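Local atomic coordinates of Tat (Twin-arginine translocation) pathway signal sequence containing protein (PDB entry 5IMU), a protein that is of unknown function but, named for a twin-arginine translocation signal, is probably exported across the membrane, this chain being its C-terminal fragment. Residues L61-T66 and A107-R112. Residues are numbered along the deposited sequence; the frame is centred on the assembly and turned at random.
With K (potassium ion), chain B.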
ATOM      1  N   LEU A  61       6.926   3.707  -4.573  1.00 12.14           N
ATOM      2  CA  LEU A  61       6.055   4.709  -5.176  1.00 11.03           C
ATOM      3  C   LEU A  61       6.855   5.796  -5.882  1.00 11.89           C
ATOM      4  O   LEU A  61       7.908   6.215  -5.388  1.00 13.16           O
ATOM      5  CB  LEU A  61       5.168   5.352  -4.109  1.00 10.13           C
ATOM      6  CG  LEU A  61       4.165   4.398  -3.462  1.00 12.85           C
ATOM      7  CD1 LEU A  61       3.484   5.046  -2.269  1.00 11.46           C
ATOM      8  CD2 LEU A  61       3.138   3.943  -4.481  1.00 13.88           C
ATOM      9  N   PRO A  62       6.369   6.257  -7.035  1.00 11.71           N
ATOM     10  CA  PRO A  62       7.002   7.402  -7.698  1.00 11.77           C
ATOM     11  C   PRO A  62       6.905   8.663  -6.854  1.00 14.50           C
ATOM     12  O   PRO A  62       6.083   8.781  -5.941  1.00 13.45           O
ATOM     13  CB  PRO A  62       6.204   7.546  -9.002  1.00 10.12           C
ATOM     14  CG  PRO A  62       5.631   6.197  -9.243  1.00 12.67           C
ATOM     15  CD  PRO A  62       5.344   5.627  -7.883  1.00 13.06           C
ATOM     16  N   ALA A  63       7.773   9.618  -7.175  1.00  9.06           N
ATOM     17  CA  ALA A  63       7.810  10.878  -6.448  1.00 12.57           C
ATOM     18  C   ALA A  63       6.495  11.636  -6.590  1.00 15.60           C
ATOM     19  O   ALA A  63       5.837  11.590  -7.633  1.00 12.63           O
ATOM     20  CB  ALA A  63       8.972  11.736  -6.954  1.00 18.68           C
ATOM     21  N   ASN A  64       6.106  12.312  -5.507  1.00 12.90           N
ATOM     22  CA  ASN A  64       5.031  13.303  -5.506  1.00 17.65           C
ATOM     23  C   ASN A  64       3.659  12.705  -5.802  1.00 18.91           C
ATOM     24  O   ASN A  64       2.823  13.356  -6.434  1.00 16.04           O
ATOM     25  CB  ASN A  64       5.320  14.439  -6.495  1.00 20.71           C
ATOM     26  CG  ASN A  64       6.742  14.947  -6.401  1.00 21.13           C
ATOM     27  OD1 ASN A  64       7.411  15.147  -7.415  1.00 28.94           O
ATOM     28  ND2 ASN A  64       7.216  15.155  -5.180  1.00 23.94           N
ATOM     29  N   VAL A  65       3.388  11.484  -5.357  1.00 13.85           N
ATOM     30  CA  VAL A  65       2.041  10.933  -5.467  1.00 13.14           C
ATOM     31  C   VAL A  65       1.360  11.026  -4.109  1.00 17.52           C
ATOM     32  O   VAL A  65       2.009  11.026  -3.056  1.00 13.75           O
ATOM     33  CB  VAL A  65       2.031   9.479  -5.993  1.00 14.50           C
ATOM     34  CG1 VAL A  65       2.679   9.403  -7.368  1.00 17.21           C
ATOM     35  CG2 VAL A  65       2.710   8.534  -5.009  1.00 12.18           C
ATOM     36  N   THR A  66       0.035  11.113  -4.138  1.00 12.54           N
ATOM     37  CA  THR A  66      -0.793  11.186  -2.945  1.00 12.53           C
ATOM     38  C   THR A  66      -1.686   9.955  -2.895  1.00  9.59           C
ATOM     39  O   THR A  66      -2.124   9.457  -3.938  1.00 11.77           O
ATOM     40  CB  THR A  66      -1.640  12.468  -2.944  1.00 14.51           C
ATOM     41  OG1 THR A  66      -0.775  13.610  -2.941  1.00 17.13           O
ATOM     42  CG2 THR A  66      -2.543  12.534  -1.725  1.00 16.75           C
ATOM     43  N   ALA A 107      11.300   8.271 -10.973  1.00 12.20           N
ATOM     44  CA  ALA A 107      12.111   7.816  -9.853  1.00 12.70           C
ATOM     45  C   ALA A 107      11.226   7.421  -8.678  1.00 10.30           C
ATOM     46  O   ALA A 107      10.279   8.129  -8.322  1.00  8.80           O
ATOM     47  CB  ALA A 107      13.094   8.907  -9.434  1.00 12.18           C
ATOM     48  N   LEU A 108      11.545   6.282  -8.068  1.00 11.22           N
ATOM     49  CA  LEU A 108      10.708   5.706  -7.017  1.00 10.94           C
ATOM     50  C   LEU A 108      11.130   6.229  -5.641  1.00 12.67           C
ATOM     51  O   LEU A 108      11.587   5.493  -4.766  1.00 11.65           O
ATOM     52  CB  LEU A 108      10.765   4.185  -7.088  1.00  9.03           C
ATOM     53  CG  LEU A 108      10.400   3.612  -8.461  1.00  9.15           C
ATOM     54  CD1 LEU A 108      10.631   2.110  -8.516  1.00  9.71           C
ATOM     55  CD2 LEU A 108       8.959   3.952  -8.808  1.00 11.34           C
ATOM     56  N   THR A 109      10.955   7.537  -5.460  1.00  7.12           N
ATOM     57  CA  THR A 109      11.364   8.225  -4.242  1.00  9.33           C
ATOM     58  C   THR A 109      10.184   8.703  -3.405  1.00 12.71           C
ATOM     59  O   THR A 109      10.383   9.481  -2.465  1.00 11.24           O
ATOM     60  CB  THR A 109      12.257   9.420  -4.584  1.00  8.81           C
ATOM     61  OG1 THR A 109      11.506  10.372  -5.347  1.00 13.80           O
ATOM     62  CG2 THR A 109      13.451   8.973  -5.401  1.00 10.93           C
ATOM     63  N   GLY A 110       8.969   8.266  -3.713  1.00  9.43           N
ATOM     64  CA  GLY A 110       7.808   8.871  -3.104  1.00 11.79           C
ATOM     65  C   GLY A 110       7.197   8.163  -1.916  1.00 16.80           C
ATOM     66  O   GLY A 110       6.148   8.603  -1.438  1.00 12.26           O
ATOM     67  N   ASP A 111       7.815   7.095  -1.407  1.00 12.40           N
ATOM     68  CA  ASP A 111       7.172   6.306  -0.357  1.00 14.76           C
ATOM     69  C   ASP A 111       7.085   7.068   0.960  1.00 14.17           C
ATOM     70  O   ASP A 111       6.055   7.017   1.640  1.00 13.11           O
ATOM     71  CB  ASP A 111       7.910   4.982  -0.159  1.00 10.79           C
ATOM     72  CG  ASP A 111       7.616   3.983  -1.260  1.00 16.03           C
ATOM     73  OD1 ASP A 111       6.534   3.359  -1.228  1.00  9.77           O
ATOM     74  OD2 ASP A 111       8.462   3.832  -2.163  1.00 20.80           O
ATOM     75  N   ARG A 112       8.152   7.775   1.340  1.00 13.95           N
ATOM     76  CA  ARG A 112       8.167   8.438   2.641  1.00 11.35           C
ATOM     77  C   ARG A 112       7.062   9.484   2.745  1.00 15.08           C
ATOM     78  O   ARG A 112       6.303   9.506   3.720  1.00 15.85           O
ATOM     79  CB  ARG A 112       9.531   9.077   2.896  1.00 15.37           C
ATOM     80  CG  ARG A 112       9.654   9.697   4.280  1.00 19.07           C
ATOM     81  CD  ARG A 112      10.941  10.493   4.428  1.00 26.17           C
ATOM     82  NE  ARG A 112      12.096   9.747   3.940  1.00 30.17           N
ATOM     83  CZ  ARG A 112      12.840   8.942   4.692  1.00 26.67           C
ATOM     84  NH1 ARG A 112      12.554   8.777   5.974  1.00 35.74           N
ATOM     85  NH2 ARG A 112      13.872   8.300   4.160  1.00 21.64           N
TER
HETATM   86  K     K B 501       0.401  14.555  -5.287  1.00 38.26           K
HETATM   87  O   HOH W   1       4.933  10.653  -2.972  1.00 18.24           O
HETATM   88  O   HOH W   2       1.236  17.275  -4.459  1.00 28.66           O
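The backbone N-H of L61 donates to the D111 carboxylate, with L61 N 2.9 Å from D111 OD2 and an angle of 163° at the hydrogen. The donor lies above the carboxylate plane. With CG beside its own backbone N (chi1 -76°), D111 swings its carboxylate back from the first turn of helix 111-115 to L61. R60 and R115 form salt bridges with OD2 and OD1 respectively, an environment that would be expected to favour the charged form.

Two backbone bonds continue the join. G110, the N-cap residue, donates from N to L61 O at 2.9 Å, so L61 is gripped at both its N-H and its carbonyl. The bond from A63 N to A107 O is longer, 3.1 Å, and more bent at the hydrogen (136°), although the donor lies almost in line with the carbonyl. L108, between A107 and T109, centres an inverse gamma turn, and a weak bond runs from T109 N to A107 O. G110 has no side chain, and its CA closes to 3.3 Å from P62 O in a C-H...O contact. Water 1 bridges V65 O and G110 O, donating to both.

Side-chain packing is modest. L61 crosses the D111 side chain at about a right angle, its CG 3.4 Å from D111 OD1. P62 and L108, the apolar pair, lie side by side with P62 CG 4.0 Å from L108 CD2. A63 CB rests against T109 OG1.

Beyond the junction, N64 O and T66 OG1 bind the potassium ion, whose site also includes T44. P62 packs on helix 6-27 and L61 on helix 111-115. Segment 61-66, in the DUF5632 family region of unknown function, leads into strand 65-67, which lies parallel to 44-48 at one side of the four-stranded mixed sheet; the contact thus ties the approach to this edge strand to the start of helix 111-115.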